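PDB 3QH4: esterase LipW from Mycobacterium marinum, which probably hydrolyses ester bonds with strict substrate selectivity, as an alpha/beta-hydrolase of the hormone-sensitive-lipase-like kind. Local coordinates for residues A[90-95]-A[122-127]; A[164-169]-A[194-199]; A[241-246]-A[272-277]. All coordinates share one frame; numbering follows the deposited sequence.

Contact 1 (A[90-95]-A[122-127]); sequences YCHAGG and VDYRLA
His92, the first residue of an HAGG sequence that corresponds to the HGGG motif of hormone-sensitive-lipase-like esterases, stacks on Tyr124 of the loop following strand 118-122. In relatives, the glycines of this motif contribute to the oxyanion hole. The rings form an offset stack: their planes lie at 10° and their centroids 4.3 Å apart. The overlap is partial, since His92 NE2 sits 3.5 Å from Tyr124 CE1, near the rim of the phenol rather than over its middle. His92 reaches this position because its CG lies between the backbone N and the carbonyl carbon (chi1 67°), which folds the imidazole back beside its own main chain.

One bond joins the pair and a second orients the imidazole. Tyr124 OH donates to His92 O at 2.7 Å, approaching from above the carbonyl plane. His92 ND1 donates to Ala93 O, with the acceptor close to the ring plane and an N-H...O angle of 166°. At the other ring nitrogen, water 2 lies in the ring plane, 2.7 Å from His92 NE2, and is within bonding distance of Asp123 OD1 and Tyr124 O.

Nearer the sheet, Val122 N donates to Tyr90 O at 2.9 Å. Water 1 accepts from His92 N and donates to Val122 O, so it bridges the two segments just beyond the end of strand 85-91. Cys91 CB packs 4.0 Å from Tyr124 CE1, and its SG meets Val122 CG2. Tyr90 OH and Ala93 N both bond to Asp104.

The direction of the ND1 bond places a proton on that nitrogen. With ND1 held by Ala93 O, NE2 beside water 2 and one face on the phenol, the imidazole has little freedom to rotate. The motif's main chain is thereby gripped at both His92 O and Ala93 O.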
loop_
_atom_site.group_PDB
_atom_site.type_symbol
_atom_site.label_atom_id
_atom_site.label_comp_id
_atom_site.label_asym_id
_atom_site.label_seq_id
_atom_site.Cartn_x
_atom_site.Cartn_y
_atom_site.Cartn_z
ATOM N N TYR A 90 4.687 6.144 -3.267
ATOM C CA TYR A 90 3.550 5.277 -2.915
ATOM C C TYR A 90 3.504 4.017 -3.775
ATOM O O TYR A 90 3.748 4.100 -5.001
ATOM C CB TYR A 90 2.223 6.049 -3.104
ATOM C CG TYR A 90 1.013 5.222 -2.761
ATOM C CD1 TYR A 90 0.487 5.244 -1.440
ATOM C CD2 TYR A 90 0.377 4.438 -3.737
ATOM C CE1 TYR A 90 -0.635 4.475 -1.133
ATOM C CE2 TYR A 90 -0.749 3.660 -3.435
ATOM C CZ TYR A 90 -1.233 3.681 -2.136
ATOM O OH TYR A 90 -2.317 2.914 -1.800
ATOM N N CYS A 91 3.197 2.875 -3.147
ATOM C CA CYS A 91 3.024 1.577 -3.848
ATOM C C CYS A 91 1.633 1.027 -3.581
ATOM O O CYS A 91 1.232 0.900 -2.423
ATOM C CB CYS A 91 4.075 0.549 -3.388
ATOM S SG CYS A 91 5.703 1.001 -3.924
ATOM N N HIS A 92 0.901 0.727 -4.665
ATOM C CA HIS A 92 -0.515 0.297 -4.599
ATOM C C HIS A 92 -0.752 -1.141 -4.076
ATOM O O HIS A 92 0.160 -1.949 -3.991
ATOM C CB HIS A 92 -1.153 0.439 -5.988
ATOM C CG HIS A 92 -0.593 -0.504 -7.014
ATOM N ND1 HIS A 92 -1.000 -1.817 -7.105
ATOM C CD2 HIS A 92 0.325 -0.327 -7.997
ATOM C CE1 HIS A 92 -0.342 -2.418 -8.083
ATOM N NE2 HIS A 92 0.458 -1.526 -8.650
ATOM N N ALA A 93 -2.003 -1.417 -3.736
ATOM C CA ALA A 93 -2.478 -2.719 -3.260
ATOM C C ALA A 93 -2.642 -3.702 -4.405
ATOM O O ALA A 93 -2.615 -3.307 -5.586
ATOM C CB ALA A 93 -3.826 -2.519 -2.546
ATOM N N GLY A 94 -2.842 -4.987 -4.089
ATOM C CA GLY A 94 -3.069 -5.922 -5.187
ATOM C C GLY A 94 -2.384 -7.247 -4.956
ATOM O O GLY A 94 -2.267 -8.020 -5.883
ATOM N N GLY A 95 -1.962 -7.503 -3.720
ATOM C CA GLY A 95 -1.347 -8.815 -3.381
ATOM C C GLY A 95 -0.133 -9.205 -4.200
ATOM O O GLY A 95 0.139 -10.415 -4.384
ATOM N N VAL A 122 4.088 4.152 -7.872
ATOM C CA VAL A 122 4.965 3.234 -8.628
ATOM C C VAL A 122 4.172 2.144 -9.353
ATOM O O VAL A 122 3.415 1.395 -8.705
ATOM C CB VAL A 122 5.991 2.543 -7.681
ATOM C CG1 VAL A 122 6.950 1.619 -8.483
ATOM C CG2 VAL A 122 6.785 3.538 -6.883
ATOM N N ASP A 123 4.329 2.051 -10.674
ATOM C CA ASP A 123 3.690 0.958 -11.421
ATOM C C ASP A 123 4.682 -0.197 -11.449
ATOM O O ASP A 123 5.355 -0.430 -12.476
ATOM C CB ASP A 123 3.359 1.403 -12.857
ATOM C CG ASP A 123 2.479 0.426 -13.600
ATOM O OD1 ASP A 123 1.910 -0.493 -12.988
ATOM O OD2 ASP A 123 2.336 0.601 -14.840
ATOM N N TYR A 124 4.786 -0.897 -10.314
ATOM C CA TYR A 124 5.757 -1.983 -10.183
ATOM C C TYR A 124 5.351 -3.264 -10.897
ATOM O O TYR A 124 4.154 -3.539 -11.109
ATOM C CB TYR A 124 6.024 -2.268 -8.698
ATOM C CG TYR A 124 4.801 -2.619 -7.877
ATOM C CD1 TYR A 124 4.146 -1.645 -7.095
ATOM C CD2 TYR A 124 4.305 -3.918 -7.864
ATOM C CE1 TYR A 124 3.028 -1.992 -6.291
ATOM C CE2 TYR A 124 3.201 -4.277 -7.068
ATOM C CZ TYR A 124 2.576 -3.304 -6.287
ATOM O OH TYR A 124 1.504 -3.652 -5.531
ATOM N N ARG A 125 6.363 -4.046 -11.275
ATOM C CA ARG A 125 6.139 -5.320 -11.949
ATOM C C ARG A 125 5.479 -6.312 -10.991
ATOM O O ARG A 125 5.695 -6.246 -9.755
ATOM C CB ARG A 125 7.453 -5.896 -12.483
ATOM C CG ARG A 125 7.960 -5.163 -13.773
ATOM C CD ARG A 125 9.408 -5.565 -14.096
ATOM N NE ARG A 125 10.297 -5.147 -13.007
ATOM C CZ ARG A 125 11.465 -5.734 -12.733
ATOM N NH1 ARG A 125 11.910 -6.745 -13.489
ATOM N NH2 ARG A 125 12.193 -5.311 -11.702
ATOM N N LEU A 126 4.718 -7.230 -11.596
ATOM C CA LEU A 126 3.781 -8.119 -10.866
ATOM C C LEU A 126 4.144 -9.577 -10.903
ATOM O O LEU A 126 4.615 -10.091 -11.900
ATOM C CB LEU A 126 2.367 -8.004 -11.461
ATOM C CG LEU A 126 1.749 -6.596 -11.454
ATOM C CD1 LEU A 126 0.413 -6.584 -12.224
ATOM C CD2 LEU A 126 1.575 -6.017 -10.020
ATOM N N ALA A 127 3.908 -10.222 -9.759
ATOM C CA ALA A 127 3.949 -11.666 -9.619
ATOM C C ALA A 127 2.671 -12.245 -10.240
ATOM O O ALA A 127 1.679 -11.536 -10.355
ATOM C CB ALA A 127 4.014 -12.005 -8.133
HETATM O O HOH W 1 1.519 2.299 -6.919
HETATM O O HOH W 2 1.930 -2.078 -10.841
#

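Contact 2 (A[164-169]-A[194-199])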
loop_
_atom_site.group_PDB
_atom_site.type_symbol
_atom_site.label_atom_id
_atom_site.label_comp_id
_atom_site.label_asym_id
_atom_site.label_seq_id
_atom_site.Cartn_x
_atom_site.Cartn_y
_atom_site.Cartn_z
ATOM N N GLY A 164 2.128 2.909 1.363
ATOM C CA GLY A 164 1.517 1.893 0.503
ATOM C C GLY A 164 0.276 1.343 1.166
ATOM O O GLY A 164 0.026 1.611 2.353
ATOM N N SER A 165 -0.444 0.520 0.415
ATOM C CA SER A 165 -1.596 -0.212 0.932
ATOM C C SER A 165 -1.348 -1.680 0.683
ATOM O O SER A 165 -0.953 -2.061 -0.436
ATOM C CB SER A 165 -2.847 0.192 0.160
ATOM O OG SER A 165 -3.983 -0.592 0.504
ATOM N N SER A 166 -1.580 -2.494 1.710
ATOM C CA SER A 166 -1.566 -3.966 1.551
ATOM C C SER A 166 -0.177 -4.407 1.060
ATOM O O SER A 166 0.835 -4.043 1.641
ATOM C CB SER A 166 -2.700 -4.403 0.591
ATOM O OG SER A 166 -3.014 -5.794 0.677
ATOM N N ALA A 167 -0.131 -5.196 -0.016
ATOM C CA ALA A 167 1.173 -5.612 -0.575
ATOM C C ALA A 167 2.054 -4.414 -0.955
ATOM O O ALA A 167 3.296 -4.473 -0.880
ATOM C CB ALA A 167 0.913 -6.509 -1.797
ATOM N N GLY A 168 1.460 -3.308 -1.395
ATOM C CA GLY A 168 2.275 -2.099 -1.616
ATOM C C GLY A 168 2.920 -1.551 -0.358
ATOM O O GLY A 168 4.001 -0.956 -0.404
ATOM N N ALA A 169 2.255 -1.725 0.779
ATOM C CA ALA A 169 2.864 -1.310 2.052
ATOM C C ALA A 169 4.053 -2.188 2.421
ATOM O O ALA A 169 4.976 -1.713 3.049
ATOM C CB ALA A 169 1.797 -1.247 3.184
ATOM N N GLN A 194 -3.213 -1.042 5.991
ATOM C CA GLN A 194 -3.553 -2.476 6.023
ATOM C C GLN A 194 -2.419 -3.334 5.416
ATOM O O GLN A 194 -2.678 -4.129 4.500
ATOM C CB GLN A 194 -4.935 -2.707 5.337
ATOM C CG GLN A 194 -4.985 -2.166 3.893
ATOM C CD GLN A 194 -6.313 -2.293 3.193
ATOM O OE1 GLN A 194 -7.336 -2.599 3.804
ATOM N NE2 GLN A 194 -6.308 -2.026 1.886
ATOM N N PRO A 195 -1.186 -3.178 5.941
ATOM C CA PRO A 195 -0.009 -3.808 5.300
ATOM C C PRO A 195 0.074 -5.330 5.402
ATOM O O PRO A 195 -0.316 -5.938 6.408
ATOM C CB PRO A 195 1.178 -3.185 6.035
ATOM C CG PRO A 195 0.632 -2.877 7.459
ATOM C CD PRO A 195 -0.800 -2.406 7.148
ATOM N N VAL A 196 0.515 -5.919 4.309
ATOM C CA VAL A 196 0.941 -7.302 4.277
ATOM C C VAL A 196 2.356 -7.311 4.878
ATOM O O VAL A 196 3.235 -6.605 4.366
ATOM C CB VAL A 196 0.928 -7.777 2.809
ATOM C CG1 VAL A 196 1.633 -9.122 2.715
ATOM C CG2 VAL A 196 -0.552 -7.872 2.328
ATOM N N LEU A 197 2.586 -8.098 5.937
ATOM C CA LEU A 197 3.842 -8.018 6.684
ATOM C C LEU A 197 4.547 -9.323 6.950
ATOM O O LEU A 197 5.770 -9.323 7.061
ATOM C CB LEU A 197 3.605 -7.300 8.041
ATOM C CG LEU A 197 3.224 -5.834 7.899
ATOM C CD1 LEU A 197 2.782 -5.340 9.243
ATOM C CD2 LEU A 197 4.423 -5.045 7.425
ATOM N N ASP A 198 3.807 -10.428 7.029
ATOM C CA ASP A 198 4.409 -11.646 7.549
ATOM C C ASP A 198 3.820 -12.885 6.887
ATOM O O ASP A 198 2.602 -13.111 6.949
ATOM C CB ASP A 198 4.208 -11.699 9.073
ATOM C CG ASP A 198 5.195 -12.640 9.784
ATOM O OD1 ASP A 198 5.710 -13.592 9.175
ATOM O OD2 ASP A 198 5.473 -12.420 10.994
ATOM N N ASP A 199 4.678 -13.694 6.264
ATOM C CA ASP A 199 4.194 -14.944 5.660
ATOM C C ASP A 199 3.787 -15.997 6.691
ATOM O O ASP A 199 3.054 -16.933 6.376
ATOM C CB ASP A 199 5.271 -15.527 4.744
ATOM C CG ASP A 199 6.490 -15.935 5.518
ATOM O OD1 ASP A 199 7.132 -15.029 6.100
ATOM O OD2 ASP A 199 6.789 -17.159 5.531
#
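Gln194 lies across the end of strand 160-165, its side chain extended beyond CG, and presents its amide to Ser165. Gln194 NE2 donates to Ser165 OG at 3.1 Å with an N-H...O angle of 159°, and the hydroxyl lies close to the amide plane. Because Gln194 OE1 accepts from Gly289 N, both ends of the amide are bonded and its flip is determined.

Ser166 follows with phi 60° and psi -129°, the strained backbone expected of a nucleophile elbow, and the sequence GSSAG fits GxSxG. Its CA approaches Gln194 O at 3.2 Å in a CA-H...O contact, which places the turn directly against the Gln194 carbonyl. Although its CB bond points away from 194-199, in the conformer described here, one of two deposited, Ser166 OG lies 3.6 Å from Val196 CG2 and bonds to His288 NE2. Both contacts are vouched for in that copy alone; the bond is consistent with a catalytic triad of Ser166, His288 and Asp258.

The same Val196 methyl rests over Ala167 N, while Val196 N makes a long, weak bond to Ser166 O at 3.3 Å. Two residues on, Ala169 CB meets Pro195 CB at 3.5 Å, methyl against ring methylene.

The contact thus packs the start of helix 167-181 against the loop leaving strand 189-193, with Pro195 also touching Val264 of helix 261-273 and Val196 touching Met222 and Trp223 of helix 216-227.

Contact 3 (A[241-246]-A[272-277])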
loop_
_atom_site.group_PDB
_atom_site.type_symbol
_atom_site.label_atom_id
_atom_site.label_comp_id
_atom_site.label_asym_id
_atom_site.label_seq_id
_atom_site.Cartn_x
_atom_site.Cartn_y
_atom_site.Cartn_z
ATOM N N ARG A 241 11.910 -9.101 10.210
ATOM C CA ARG A 241 13.061 -8.294 10.664
ATOM C C ARG A 241 13.082 -8.253 12.191
ATOM O O ARG A 241 12.074 -7.912 12.819
ATOM C CB ARG A 241 13.016 -6.864 10.097
ATOM C CG ARG A 241 14.241 -6.039 10.513
ATOM C CD ARG A 241 14.388 -4.797 9.668
ATOM N NE ARG A 241 14.413 -5.109 8.232
ATOM C CZ ARG A 241 15.392 -5.769 7.594
ATOM N NH1 ARG A 241 16.478 -6.179 8.231
ATOM N NH2 ARG A 241 15.298 -5.970 6.288
ATOM N N GLY A 242 14.218 -8.640 12.769
ATOM C CA GLY A 242 14.369 -8.717 14.213
ATOM C C GLY A 242 14.462 -7.342 14.843
ATOM O O GLY A 242 13.713 -7.024 15.775
ATOM N N GLN A 243 15.353 -6.516 14.307
ATOM C CA GLN A 243 15.628 -5.183 14.903
ATOM C C GLN A 243 14.954 -4.072 14.129
ATOM O O GLN A 243 15.285 -3.817 12.968
ATOM C CB GLN A 243 17.147 -4.935 14.925
ATOM C CG GLN A 243 17.538 -3.547 15.445
ATOM C CD GLN A 243 17.086 -3.319 16.881
ATOM O OE1 GLN A 243 15.965 -2.878 17.129
ATOM N NE2 GLN A 243 17.941 -3.678 17.837
ATOM N N LEU A 244 13.997 -3.403 14.770
ATOM C CA LEU A 244 13.250 -2.326 14.114
ATOM C C LEU A 244 13.705 -0.924 14.527
ATOM O O LEU A 244 13.135 0.066 14.060
ATOM C CB LEU A 244 11.754 -2.489 14.393
ATOM C CG LEU A 244 11.124 -3.824 13.953
ATOM C CD1 LEU A 244 9.618 -3.774 14.177
ATOM C CD2 LEU A 244 11.445 -4.149 12.475
ATOM N N ALA A 245 14.710 -0.837 15.397
ATOM C CA ALA A 245 15.158 0.481 15.857
ATOM C C ALA A 245 15.645 1.307 14.689
ATOM O O ALA A 245 16.310 0.796 13.777
ATOM C CB ALA A 245 16.246 0.370 16.923
ATOM N N GLY A 246 15.300 2.591 14.705
ATOM C CA GLY A 246 15.797 3.506 13.687
ATOM C C GLY A 246 14.947 3.637 12.435
ATOM O O GLY A 246 15.253 4.475 11.561
ATOM N N LEU A 272 6.892 0.167 18.355
ATOM C CA LEU A 272 6.836 0.912 19.614
ATOM C C LEU A 272 7.930 0.457 20.585
ATOM O O LEU A 272 8.607 1.288 21.215
ATOM C CB LEU A 272 5.437 0.767 20.222
ATOM C CG LEU A 272 4.403 1.519 19.393
ATOM C CD1 LEU A 272 2.973 1.004 19.738
ATOM C CD2 LEU A 272 4.508 3.041 19.629
ATOM N N GLY A 273 8.085 -0.862 20.725
ATOM C CA GLY A 273 9.124 -1.424 21.612
ATOM C C GLY A 273 10.536 -0.988 21.215
ATOM O O GLY A 273 11.413 -0.826 22.069
ATOM N N ALA A 274 10.737 -0.770 19.930
ATOM C CA ALA A 274 12.033 -0.371 19.383
ATOM C C ALA A 274 12.234 1.148 19.424
ATOM O O ALA A 274 13.253 1.666 18.951
ATOM C CB ALA A 274 12.180 -0.897 17.932
ATOM N N GLY A 275 11.249 1.869 19.957
ATOM C CA GLY A 275 11.375 3.315 20.121
ATOM C C GLY A 275 10.971 4.115 18.886
ATOM O O GLY A 275 11.222 5.328 18.823
ATOM N N VAL A 276 10.355 3.466 17.909
ATOM C CA VAL A 276 9.871 4.183 16.703
ATOM C C VAL A 276 8.520 4.844 17.035
ATOM O O VAL A 276 7.632 4.172 17.560
ATOM C CB VAL A 276 9.672 3.213 15.532
ATOM C CG1 VAL A 276 9.083 3.930 14.300
ATOM C CG2 VAL A 276 11.024 2.513 15.200
ATOM N N SER A 277 8.390 6.146 16.752
ATOM C CA SER A 277 7.133 6.863 17.016
ATOM C C SER A 277 6.084 6.292 16.066
ATOM O O SER A 277 6.240 6.339 14.845
ATOM C CB SER A 277 7.275 8.370 16.819
ATOM O OG SER A 277 6.030 9.009 17.081
HETATM O O HOH W 3 14.043 3.745 17.118
#
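Ala274 O accepts a hydrogen bond from water 3 at 2.9 Å, and the same water accepts from Gly246 N at 3.0 Å, so a single solvent molecule bridges the two segments. The carbonyl belongs to the Schellman motif that ends helix 261-273. The evidence for the motif is the positive phi of Gly275 (86°) together with two bonds back into the last turn, among them Gly275 N to Leu272 O at 3.0 Å. Such a positive phi is a conformation that glycine adopts readily. The helix is the connection of a beta-alpha-beta crossover between the neighbouring parallel strands 250-255 and 278-283. The loop 241-246, approaching the first of these strands, passes beside the helix end.

No direct hydrogen bond joins the segments, and the rest of the contact is made by methyl groups resting mainly on the backbone of the opposite segment. The methyl of Ala274 points toward the loop and meets its backbone: CB lies 3.6 Å from Ala245 N and 3.7 Å from Leu244 C, with Leu244 CB close by. Ala245 CB in turn rests 3.8 Å from Ala274 O, alongside the bridged carbonyl.

The loop is stiffened locally by Gln243, whose OE1 accepts from Ala245 N at 3.0 Å with an N-H...O angle of 155°. This bond satisfies the amide that lies against the Ala274 methyl. Further back, Arg241 O is bonded by Arg270 NH1 of the helix, and Leu244 packs on Tyr267 and Leu271.

Beyond the glycine, Val276 turns one methyl to the loop. With CG1 anti to the backbone N (chi1 176°), the other branch faces the loop carbonyl, and Val276 CG2 stands 3.4 Å from Leu244 O.

Overall arrangement
Contacts 1 and 2 are buried and adjoin each other on neighbouring strands of the central sheet, 85-91 and 160-165. They touch directly: Cys91 CB meets Gly168 O at 3.3 Å, and Gly95 CA lies 3.6 Å from Ala167 CB, bringing the HAGG segment beside the probable nucleophile elbow. Contact 3 is partly exposed, its centre about 18 Å from that of contact 2 and about 26 Å from that of contact 1. Helix 261-273 still connects the regions: contact 3 lies at its end, and its Val264 touches Pro195 of contact 2. Both buried contacts have direct hydrogen bonds between segments, joined in contact 1 by a ring stack and waters; contact 3 has none and relies on methyl packing and one water.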